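PDB 1Z21: type 3 secretion system regulator YopR from Yersinia pestis, which may regulate assembly of the type III secretion injectisome by controlling secretion or polymerisation of the needle subunit YscF, and is involved in pathogenesis. Local coordinates for residues A[62-67]-A[71-76]; A[15-20]-A[26-31]; A[53-58]-A[97-102]. All blocks are in the same frame, centred on the assembly; numbering follows the deposited sequence.

Contact 1: A[62-67]-A[71-76]; sequences VLQQFD and KRWEAI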
loop_
_atom_site.group_PDB
_atom_site.type_symbol
_atom_site.label_atom_id
_atom_site.label_comp_id
_atom_site.label_asym_id
_atom_site.label_seq_id
_atom_site.Cartn_x
_atom_site.Cartn_y
_atom_site.Cartn_z
ATOM N N VAL A 62 -5.898 -3.551 -5.914
ATOM C CA VAL A 62 -5.391 -4.154 -4.684
ATOM C C VAL A 62 -5.566 -3.203 -3.487
ATOM O O VAL A 62 -6.067 -3.604 -2.443
ATOM C CB VAL A 62 -3.910 -4.587 -4.807
ATOM C CG1 VAL A 62 -3.413 -5.155 -3.476
ATOM C CG2 VAL A 62 -3.733 -5.627 -5.920
ATOM N N LEU A 63 -5.174 -1.943 -3.632
ATOM C CA LEU A 63 -5.318 -0.994 -2.531
ATOM C C LEU A 63 -6.774 -0.907 -2.074
ATOM O O LEU A 63 -7.044 -0.891 -0.867
ATOM C CB LEU A 63 -4.802 0.396 -2.925
ATOM C CG LEU A 63 -3.301 0.530 -3.215
ATOM C CD1 LEU A 63 -2.971 1.955 -3.607
ATOM C CD2 LEU A 63 -2.433 0.095 -2.036
ATOM N N GLN A 64 -7.697 -0.879 -3.042
ATOM C CA GLN A 64 -9.138 -0.766 -2.778
ATOM C C GLN A 64 -9.708 -1.964 -2.023
ATOM O O GLN A 64 -10.734 -1.835 -1.358
ATOM C CB GLN A 64 -9.912 -0.591 -4.096
ATOM C CG GLN A 64 -11.426 -0.325 -3.932
ATOM C CD GLN A 64 -11.725 0.896 -3.072
ATOM O OE1 GLN A 64 -12.490 0.822 -2.096
ATOM N NE2 GLN A 64 -11.117 2.017 -3.419
ATOM N N GLN A 65 -9.066 -3.123 -2.135
ATOM C CA GLN A 65 -9.480 -4.310 -1.385
ATOM C C GLN A 65 -9.426 -4.080 0.124
ATOM O O GLN A 65 -10.163 -4.723 0.886
ATOM C CB GLN A 65 -8.598 -5.523 -1.719
ATOM C CG GLN A 65 -8.846 -6.193 -3.084
ATOM C CD GLN A 65 -7.749 -7.207 -3.454
ATOM O OE1 GLN A 65 -7.104 -7.783 -2.576
ATOM N NE2 GLN A 65 -7.533 -7.409 -4.750
ATOM N N PHE A 66 -8.543 -3.181 0.543
ATOM C CA PHE A 66 -8.232 -2.961 1.959
ATOM C C PHE A 66 -8.728 -1.625 2.500
ATOM O O PHE A 66 -9.225 -1.561 3.621
ATOM C CB PHE A 66 -6.725 -3.073 2.169
ATOM C CG PHE A 66 -6.198 -4.448 1.921
ATOM C CD1 PHE A 66 -6.311 -5.425 2.902
ATOM C CD2 PHE A 66 -5.634 -4.784 0.702
ATOM C CE1 PHE A 66 -5.857 -6.706 2.682
ATOM C CE2 PHE A 66 -5.169 -6.078 0.478
ATOM C CZ PHE A 66 -5.285 -7.036 1.471
ATOM N N ASP A 67 -8.565 -0.559 1.724
ATOM C CA ASP A 67 -8.836 0.793 2.194
ATOM C C ASP A 67 -9.485 1.619 1.106
ATOM O O ASP A 67 -9.131 1.503 -0.057
ATOM C CB ASP A 67 -7.532 1.497 2.590
ATOM C CG ASP A 67 -6.760 0.752 3.634
ATOM O OD1 ASP A 67 -7.334 0.521 4.720
ATOM O OD2 ASP A 67 -5.573 0.370 3.475
ATOM N N LYS A 71 -5.925 9.523 1.702
ATOM C CA LYS A 71 -4.619 9.600 2.344
ATOM C C LYS A 71 -4.155 8.259 2.925
ATOM O O LYS A 71 -2.971 8.087 3.171
ATOM C CB LYS A 71 -4.622 10.679 3.441
ATOM C CG LYS A 71 -5.580 10.396 4.596
ATOM C CD LYS A 71 -5.606 11.519 5.648
ATOM C CE LYS A 71 -6.831 11.402 6.548
ATOM N NZ LYS A 71 -6.516 11.755 7.968
ATOM N N ARG A 72 -5.075 7.324 3.156
ATOM C CA ARG A 72 -4.682 5.969 3.597
ATOM C C ARG A 72 -3.826 5.259 2.560
ATOM O O ARG A 72 -2.874 4.551 2.902
ATOM C CB ARG A 72 -5.904 5.112 3.940
ATOM C CG ARG A 72 -6.555 5.554 5.217
ATOM C CD ARG A 72 -7.819 4.831 5.584
ATOM N NE ARG A 72 -8.429 5.514 6.717
ATOM C CZ ARG A 72 -9.389 5.023 7.464
ATOM N NH1 ARG A 72 -9.889 3.834 7.221
ATOM N NH2 ARG A 72 -9.855 5.739 8.473
ATOM N N TRP A 73 -4.168 5.447 1.285
ATOM C CA TRP A 73 -3.378 4.856 0.206
ATOM C C TRP A 73 -1.919 5.322 0.244
ATOM O O TRP A 73 -1.013 4.525 0.064
ATOM C CB TRP A 73 -3.995 5.183 -1.156
ATOM C CG TRP A 73 -5.208 4.370 -1.510
ATOM C CD1 TRP A 73 -5.981 3.633 -0.671
ATOM C CD2 TRP A 73 -5.788 4.232 -2.809
ATOM N NE1 TRP A 73 -7.005 3.033 -1.363
ATOM C CE2 TRP A 73 -6.901 3.375 -2.685
ATOM C CE3 TRP A 73 -5.460 4.719 -4.077
ATOM C CZ2 TRP A 73 -7.702 3.020 -3.773
ATOM C CZ3 TRP A 73 -6.262 4.366 -5.153
ATOM C CH2 TRP A 73 -7.357 3.528 -4.997
ATOM N N GLU A 74 -1.704 6.613 0.487
ATOM C CA GLU A 74 -0.365 7.192 0.513
ATOM C C GLU A 74 0.468 6.599 1.643
ATOM O O GLU A 74 1.593 6.203 1.430
ATOM C CB GLU A 74 -0.445 8.707 0.661
ATOM C CG GLU A 74 -0.983 9.400 -0.584
ATOM C CD GLU A 74 -1.396 10.837 -0.339
ATOM O OE1 GLU A 74 -1.427 11.277 0.829
ATOM O OE2 GLU A 74 -1.700 11.523 -1.331
ATOM N N ALA A 75 -0.117 6.499 2.832
ATOM C CA ALA A 75 0.580 5.900 3.974
ATOM C C ALA A 75 0.897 4.436 3.745
ATOM O O ALA A 75 2.003 3.981 4.026
ATOM C CB ALA A 75 -0.257 6.063 5.233
ATOM N N ILE A 76 -0.086 3.688 3.256
ATOM C CA ILE A 76 0.098 2.280 2.958
ATOM C C ILE A 76 1.204 2.075 1.924
ATOM O O ILE A 76 2.087 1.265 2.130
ATOM C CB ILE A 76 -1.233 1.626 2.512
ATOM C CG1 ILE A 76 -2.215 1.539 3.702
ATOM C CG2 ILE A 76 -0.991 0.253 1.877
ATOM C CD1 ILE A 76 -1.867 0.508 4.771
HETATM O O HOH W 1 -9.632 1.236 5.830
#

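Contact 2: A[15-20]-A[26-31]; sequences QQYYAS and AVLEVL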
loop_
_atom_site.group_PDB
_atom_site.type_symbol
_atom_site.label_atom_id
_atom_site.label_comp_id
_atom_site.label_asym_id
_atom_site.label_seq_id
_atom_site.Cartn_x
_atom_site.Cartn_y
_atom_site.Cartn_z
ATOM N N GLN A 15 -7.474 3.750 13.711
ATOM C CA GLN A 15 -7.758 4.592 14.874
ATOM C C GLN A 15 -6.496 4.836 15.667
ATOM O O GLN A 15 -6.190 5.983 16.004
ATOM C CB GLN A 15 -8.814 3.953 15.785
ATOM C CG GLN A 15 -10.248 4.066 15.283
ATOM C CD GLN A 15 -11.194 3.125 16.016
ATOM O OE1 GLN A 15 -10.909 2.704 17.145
ATOM N NE2 GLN A 15 -12.309 2.776 15.374
ATOM N N GLN A 16 -5.768 3.763 15.959
ATOM C CA GLN A 16 -4.542 3.863 16.739
ATOM C C GLN A 16 -3.441 4.556 15.957
ATOM O O GLN A 16 -2.653 5.306 16.532
ATOM C CB GLN A 16 -4.058 2.492 17.232
ATOM C CG GLN A 16 -4.845 1.915 18.395
ATOM C CD GLN A 16 -4.914 2.838 19.604
ATOM O OE1 GLN A 16 -3.880 3.185 20.181
ATOM N NE2 GLN A 16 -6.131 3.240 19.979
ATOM N N TYR A 17 -3.382 4.326 14.649
ATOM C CA TYR A 17 -2.357 4.978 13.847
ATOM C C TYR A 17 -2.534 6.499 13.870
ATOM O O TYR A 17 -1.591 7.219 14.171
ATOM C CB TYR A 17 -2.362 4.483 12.402
ATOM C CG TYR A 17 -1.415 5.264 11.537
ATOM C CD1 TYR A 17 -0.045 5.100 11.659
ATOM C CD2 TYR A 17 -1.887 6.201 10.617
ATOM C CE1 TYR A 17 0.835 5.847 10.879
ATOM C CE2 TYR A 17 -1.016 6.947 9.847
ATOM C CZ TYR A 17 0.336 6.763 9.986
ATOM O OH TYR A 17 1.197 7.495 9.215
ATOM N N TYR A 18 -3.733 6.981 13.561
ATOM C CA TYR A 18 -3.966 8.424 13.399
ATOM C C TYR A 18 -3.945 9.179 14.725
ATOM O O TYR A 18 -3.563 10.345 14.767
ATOM C CB TYR A 18 -5.291 8.694 12.679
ATOM C CG TYR A 18 -5.209 8.505 11.175
ATOM C CD1 TYR A 18 -4.250 9.165 10.421
ATOM C CD2 TYR A 18 -6.088 7.650 10.515
ATOM C CE1 TYR A 18 -4.159 8.977 9.044
ATOM C CE2 TYR A 18 -6.013 7.463 9.143
ATOM C CZ TYR A 18 -5.050 8.120 8.410
ATOM O OH TYR A 18 -4.981 7.935 7.045
ATOM N N ALA A 19 -4.353 8.512 15.795
ATOM C CA ALA A 19 -4.301 9.103 17.130
ATOM C C ALA A 19 -2.849 9.317 17.546
ATOM O O ALA A 19 -2.509 10.381 18.104
ATOM C CB ALA A 19 -4.999 8.198 18.137
ATOM N N SER A 20 -2.005 8.329 17.230
ATOM C CA SER A 20 -0.632 8.261 17.702
ATOM C C SER A 20 0.125 9.521 17.355
ATOM O O SER A 20 -0.117 10.143 16.336
ATOM C CB SER A 20 0.105 7.038 17.146
ATOM O OG SER A 20 0.299 7.134 15.745
ATOM N N ALA A 26 4.961 1.029 13.626
ATOM C CA ALA A 26 4.716 -0.376 13.901
ATOM C C ALA A 26 3.258 -0.695 13.614
ATOM O O ALA A 26 2.946 -1.736 13.050
ATOM C CB ALA A 26 5.082 -0.716 15.338
ATOM N N VAL A 27 2.367 0.234 13.952
ATOM C CA VAL A 27 0.951 0.063 13.679
ATOM C C VAL A 27 0.724 0.107 12.172
ATOM O O VAL A 27 -0.008 -0.702 11.616
ATOM C CB VAL A 27 0.110 1.140 14.386
ATOM C CG1 VAL A 27 -1.347 1.022 13.988
ATOM C CG2 VAL A 27 0.260 1.008 15.912
ATOM N N LEU A 28 1.371 1.057 11.512
ATOM C CA LEU A 28 1.247 1.169 10.066
ATOM C C LEU A 28 1.812 -0.067 9.351
ATOM O O LEU A 28 1.281 -0.492 8.330
ATOM C CB LEU A 28 1.920 2.452 9.585
ATOM C CG LEU A 28 1.701 2.826 8.116
ATOM C CD1 LEU A 28 0.233 3.008 7.792
ATOM C CD2 LEU A 28 2.476 4.089 7.813
ATOM N N GLU A 29 2.861 -0.668 9.900
ATOM C CA GLU A 29 3.417 -1.895 9.329
ATOM C C GLU A 29 2.419 -3.055 9.428
ATOM O O GLU A 29 2.242 -3.830 8.484
ATOM C CB GLU A 29 4.747 -2.240 10.013
ATOM C CG GLU A 29 5.317 -3.609 9.672
ATOM C CD GLU A 29 5.654 -3.768 8.207
ATOM O OE1 GLU A 29 5.780 -2.743 7.494
ATOM O OE2 GLU A 29 5.788 -4.923 7.771
ATOM N N VAL A 30 1.737 -3.182 10.560
ATOM C CA VAL A 30 0.647 -4.161 10.636
ATOM C C VAL A 30 -0.410 -3.909 9.536
ATOM O O VAL A 30 -0.824 -4.833 8.816
ATOM C CB VAL A 30 -0.029 -4.172 12.040
ATOM C CG1 VAL A 30 -1.134 -5.210 12.074
ATOM C CG2 VAL A 30 0.988 -4.468 13.123
ATOM N N LEU A 31 -0.827 -2.652 9.385
ATOM C CA LEU A 31 -1.787 -2.276 8.339
ATOM C C LEU A 31 -1.283 -2.641 6.944
ATOM O O LEU A 31 -2.052 -3.120 6.103
ATOM C CB LEU A 31 -2.079 -0.781 8.406
ATOM C CG LEU A 31 -3.137 -0.365 9.446
ATOM C CD1 LEU A 31 -3.067 1.129 9.792
ATOM C CD2 LEU A 31 -4.509 -0.710 8.961
#

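Contact 3: A[53-58]-A[97-102]; sequences AIDLPE and SELINK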
loop_
_atom_site.group_PDB
_atom_site.type_symbol
_atom_site.label_atom_id
_atom_site.label_comp_id
_atom_site.label_asym_id
_atom_site.label_seq_id
_atom_site.Cartn_x
_atom_site.Cartn_y
_atom_site.Cartn_z
ATOM N N ALA A 53 -0.312 1.845 -17.888
ATOM C CA ALA A 53 -1.725 1.738 -18.241
ATOM C C ALA A 53 -2.363 0.432 -17.773
ATOM O O ALA A 53 -3.573 0.367 -17.592
ATOM C CB ALA A 53 -1.925 1.931 -19.757
ATOM N N ILE A 54 -1.535 -0.591 -17.573
ATOM C CA ILE A 54 -1.959 -1.910 -17.129
ATOM C C ILE A 54 -1.761 -2.091 -15.622
ATOM O O ILE A 54 -2.669 -2.528 -14.917
ATOM C CB ILE A 54 -1.153 -2.975 -17.897
ATOM C CG1 ILE A 54 -1.428 -2.869 -19.401
ATOM C CG2 ILE A 54 -1.430 -4.367 -17.366
ATOM C CD1 ILE A 54 -2.826 -3.198 -19.810
ATOM N N ASP A 55 -0.580 -1.725 -15.142
ATOM C CA ASP A 55 -0.156 -2.027 -13.784
ATOM C C ASP A 55 -0.771 -1.105 -12.736
ATOM O O ASP A 55 -1.015 -1.529 -11.612
ATOM C CB ASP A 55 1.364 -1.944 -13.661
ATOM C CG ASP A 55 2.085 -3.053 -14.397
ATOM O OD1 ASP A 55 1.477 -4.107 -14.668
ATOM O OD2 ASP A 55 3.287 -2.942 -14.714
ATOM N N LEU A 56 -0.975 0.159 -13.072
ATOM C CA LEU A 56 -1.514 1.093 -12.090
ATOM C C LEU A 56 -2.955 0.773 -11.723
ATOM O O LEU A 56 -3.270 0.748 -10.546
ATOM C CB LEU A 56 -1.330 2.546 -12.519
ATOM C CG LEU A 56 0.134 3.001 -12.450
ATOM C CD1 LEU A 56 0.320 4.374 -13.072
ATOM C CD2 LEU A 56 0.655 2.997 -11.010
ATOM N N PRO A 57 -3.845 0.533 -12.689
ATOM C CA PRO A 57 -5.187 0.042 -12.359
ATOM C C PRO A 57 -5.187 -1.214 -11.500
ATOM O O PRO A 57 -6.012 -1.309 -10.596
ATOM C CB PRO A 57 -5.801 -0.228 -13.731
ATOM C CG PRO A 57 -5.150 0.745 -14.600
ATOM C CD PRO A 57 -3.712 0.798 -14.136
ATOM N N GLU A 58 -4.289 -2.159 -11.778
ATOM C CA GLU A 58 -4.188 -3.375 -10.972
ATOM C C GLU A 58 -3.762 -3.024 -9.546
ATOM O O GLU A 58 -4.339 -3.516 -8.578
ATOM C CB GLU A 58 -3.186 -4.352 -11.600
ATOM C CG GLU A 58 -3.727 -5.014 -12.857
ATOM C CD GLU A 58 -2.700 -5.884 -13.576
ATOM O OE1 GLU A 58 -1.547 -6.014 -13.096
ATOM O OE2 GLU A 58 -3.060 -6.453 -14.639
ATOM N N SER A 97 8.472 -1.341 -6.588
ATOM C CA SER A 97 8.912 -0.069 -6.053
ATOM C C SER A 97 8.651 1.063 -7.038
ATOM O O SER A 97 8.219 2.143 -6.650
ATOM C CB SER A 97 10.390 -0.146 -5.690
ATOM O OG SER A 97 10.562 -1.101 -4.669
ATOM N N GLU A 98 8.900 0.804 -8.321
ATOM C CA GLU A 98 8.719 1.817 -9.361
ATOM C C GLU A 98 7.239 2.101 -9.582
ATOM O O GLU A 98 6.839 3.251 -9.738
ATOM C CB GLU A 98 9.366 1.378 -10.675
ATOM C CG GLU A 98 9.124 2.324 -11.849
ATOM C CD GLU A 98 9.658 3.724 -11.628
ATOM O OE1 GLU A 98 10.446 3.933 -10.686
ATOM O OE2 GLU A 98 9.294 4.630 -12.412
ATOM N N LEU A 99 6.442 1.041 -9.603
ATOM C CA LEU A 99 4.987 1.149 -9.678
ATOM C C LEU A 99 4.432 2.031 -8.571
ATOM O O LEU A 99 3.577 2.881 -8.805
ATOM C CB LEU A 99 4.357 -0.234 -9.511
ATOM C CG LEU A 99 3.395 -0.752 -10.553
ATOM C CD1 LEU A 99 3.922 -0.485 -11.962
ATOM C CD2 LEU A 99 3.218 -2.244 -10.297
ATOM N N ILE A 100 4.904 1.788 -7.349
ATOM C CA ILE A 100 4.442 2.518 -6.186
ATOM C C ILE A 100 4.761 3.983 -6.338
ATOM O O ILE A 100 3.924 4.851 -6.096
ATOM C CB ILE A 100 5.073 1.947 -4.904
ATOM C CG1 ILE A 100 4.406 0.612 -4.575
ATOM C CG2 ILE A 100 4.922 2.939 -3.743
ATOM C CD1 ILE A 100 5.035 -0.111 -3.395
ATOM N N ASN A 101 5.977 4.266 -6.770
ATOM C CA ASN A 101 6.381 5.638 -6.936
ATOM C C ASN A 101 5.575 6.373 -8.021
ATOM O O ASN A 101 5.292 7.547 -7.863
ATOM C CB ASN A 101 7.897 5.710 -7.111
ATOM C CG ASN A 101 8.646 5.361 -5.794
ATOM O OD1 ASN A 101 8.386 5.959 -4.732
ATOM N ND2 ASN A 101 9.536 4.377 -5.854
ATOM N N LYS A 102 5.167 5.674 -9.078
ATOM C CA LYS A 102 4.315 6.285 -10.103
ATOM C C LYS A 102 2.924 6.611 -9.555
ATOM O O LYS A 102 2.382 7.676 -9.834
ATOM C CB LYS A 102 4.222 5.391 -11.345
ATOM C CG LYS A 102 5.521 5.319 -12.107
ATOM C CD LYS A 102 5.326 4.889 -13.512
ATOM C CE LYS A 102 6.653 4.758 -14.232
ATOM N NZ LYS A 102 7.249 6.080 -14.524
#

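Contact 1: A[62-67]-A[71-76]
Leu-63 and Trp-73 hold the closest pair of backbone positions here, their CA atoms 6.7 Å apart, where the C-terminal turns of the helix through 62-66 meet the opening turns of the helix through 71-76. The two short axes approach to 10.6 Å with 113° between their directions, so the chain turns through more than a right angle in a few residues. The indole of Trp-73 bridges the gap. With CG anti to its carbonyl carbon (chi1 -77°), the ring swings from a CB that does not itself face the partner to lie against residues 63-67. Leu-63 covers one face: CB sits 3.8 Å from the centroid of the five-membered ring and close to its normal, a CH-pi contact, while CD1 rests 3.7 Å from CD2 of Trp-73, where the two rings fuse. At the edge, NE1 of Trp-73 donates to the backbone O of Asp-67 over 2.9 Å, nearly straight at 173°. The acceptor lies in the indole plane, but the donor stands well above the carbonyl plane. NE2 of Gln-64 reaches the rim at CZ2 of Trp-73, 3.6 Å away, its amide plane steeply inclined to the ring. Deeper in, OD2 of Asp-67 lies 3.6 Å from CG1 of Ile-76. That carboxylate is mainly paired outside the turn: OD2 forms a salt bridge with Arg-10, and OD1 accepts from Trp-14 NE1. A water links OD1 of Asp-67 to NH1 of Arg-72, whose own salt bridge runs to Glu-11. Asp-67 thus uses its backbone O to fix the indole and its side chain to engage helix 6-19; the salt bridge to Arg-10, with Arg-72 one water away, would be expected to favour the anionic form of this buried carboxylate.

Contact 2: A[15-20]-A[26-31]
Tyr-17 meets three side chains of 26-31. Its ring takes the flank of Leu-28: CE1 of Tyr-17 is 3.8 Å from CB of Leu-28, and CD1 of Leu-28 stands over the middle of one ring face, 4.3 Å from the centroid and 12° off the normal, a CH-pi contact. CD2 of Leu-28 runs on to the phenol end, 3.9 Å from OH of Tyr-17. Near the backbone, CG1 of Val-27 lies 3.9 Å from CB of Tyr-17, and CD1 of Leu-31 approaches the same CB at 4.3 Å. Tyr-17 presents its ring this way because CG stands anti to the backbone N (chi1 173°). These contacts zip together an antiparallel helical hairpin, helix 6-19 followed by helix 25-43, in the five-helix core domain of YopR; the short axes are 9.2 Å apart at closest approach, with 145° between their directions. The interface is mostly apolar, and no hydrogen bond joins the two segments. Its connection is held by polar groups: OG of Ser-20, the first residue to leave helical geometry, bonds to N of Asp-24, whose OD1 accepts from N of Val-27 at the start of the second helix. Further out, Leu-13 extends the apolar seam along Val-27 and Leu-31, while Ala-75 and Gln-79 of helix 71-82 back Leu-28.

Contact 3: A[53-58]-A[97-102]
Helix 52-66 is crossed by helix 94-107, the last modelled helix of the YopR core domain, and this contact is the crossing near the start of the former. The short axes come within 10.2 Å with 78° between their directions, so the overlap is confined to a small patch that buries 195 Å² over both sides. Leu-56 and Leu-99 mark it, their CA atoms 6.9 Å apart. Leu-99 meets Asp-55 with both methyl groups: CD1 is 3.4 Å from CB of Asp-55 and CD2 is 3.9 Å from that same CB, the two side chains crossing at about a right angle. The chi1 of Leu-99, -126°, departs from the staggered values, and it is in this conformation that both methyls end up against the aspartate. CD1 of Leu-99 also passes 3.7 Å from OD2 of Asp-55, but the carboxylate is engaged by polar partners beyond the pair: OD2 bonds to OH of Tyr-95 and to N of Val-51, close to the beginning of its own helix. Leu-56 makes the second touch, CD2 lying 3.7 Å from the backbone O of Leu-99 and 4.3 Å from CB of Lys-102. The ammonium of Lys-102 leads away from Leu-56, and its NZ forms a salt bridge with OE2 of Glu-98, one turn back on the same helix. No hydrogen bond joins 53-58 to 97-102. Phe-43 of helix 25-43 packs on both Asp-55 and Leu-99, while Val-50 also reaches Leu-99, adding a third helix and a loop to the junction. Such a nearly perpendicular meeting of helices distant in sequence, made by two leucines set against an aspartate, a backbone carbonyl and a lysine stem, belongs to the all-helical, five-helix fold that resembles one domain of YopN.

Overall arrangement
Contact 1 lies near the middle of the chain, its centre about 5 Å from the chain's centre, whereas contacts 2 and 3 sit on opposite sides of that centre, about 25 Å apart between centres. Contacts 1 and 3 share helix 52-66, one using its end and the other its beginning. Contacts 1 and 2 touch directly: Ile-76 CD1 packs 3.9 Å from Leu-31 CB, and Tyr-18 rests on Lys-71 and Arg-72. Chemistry follows place. Contact 1, largely buried, combines an indole hydrogen bond with charged groups; contact 2, only partly buried, is an apolar hairpin seam; contact 3, buried and about as small as contact 2, joins helices remote in sequence by van der Waals contact alone.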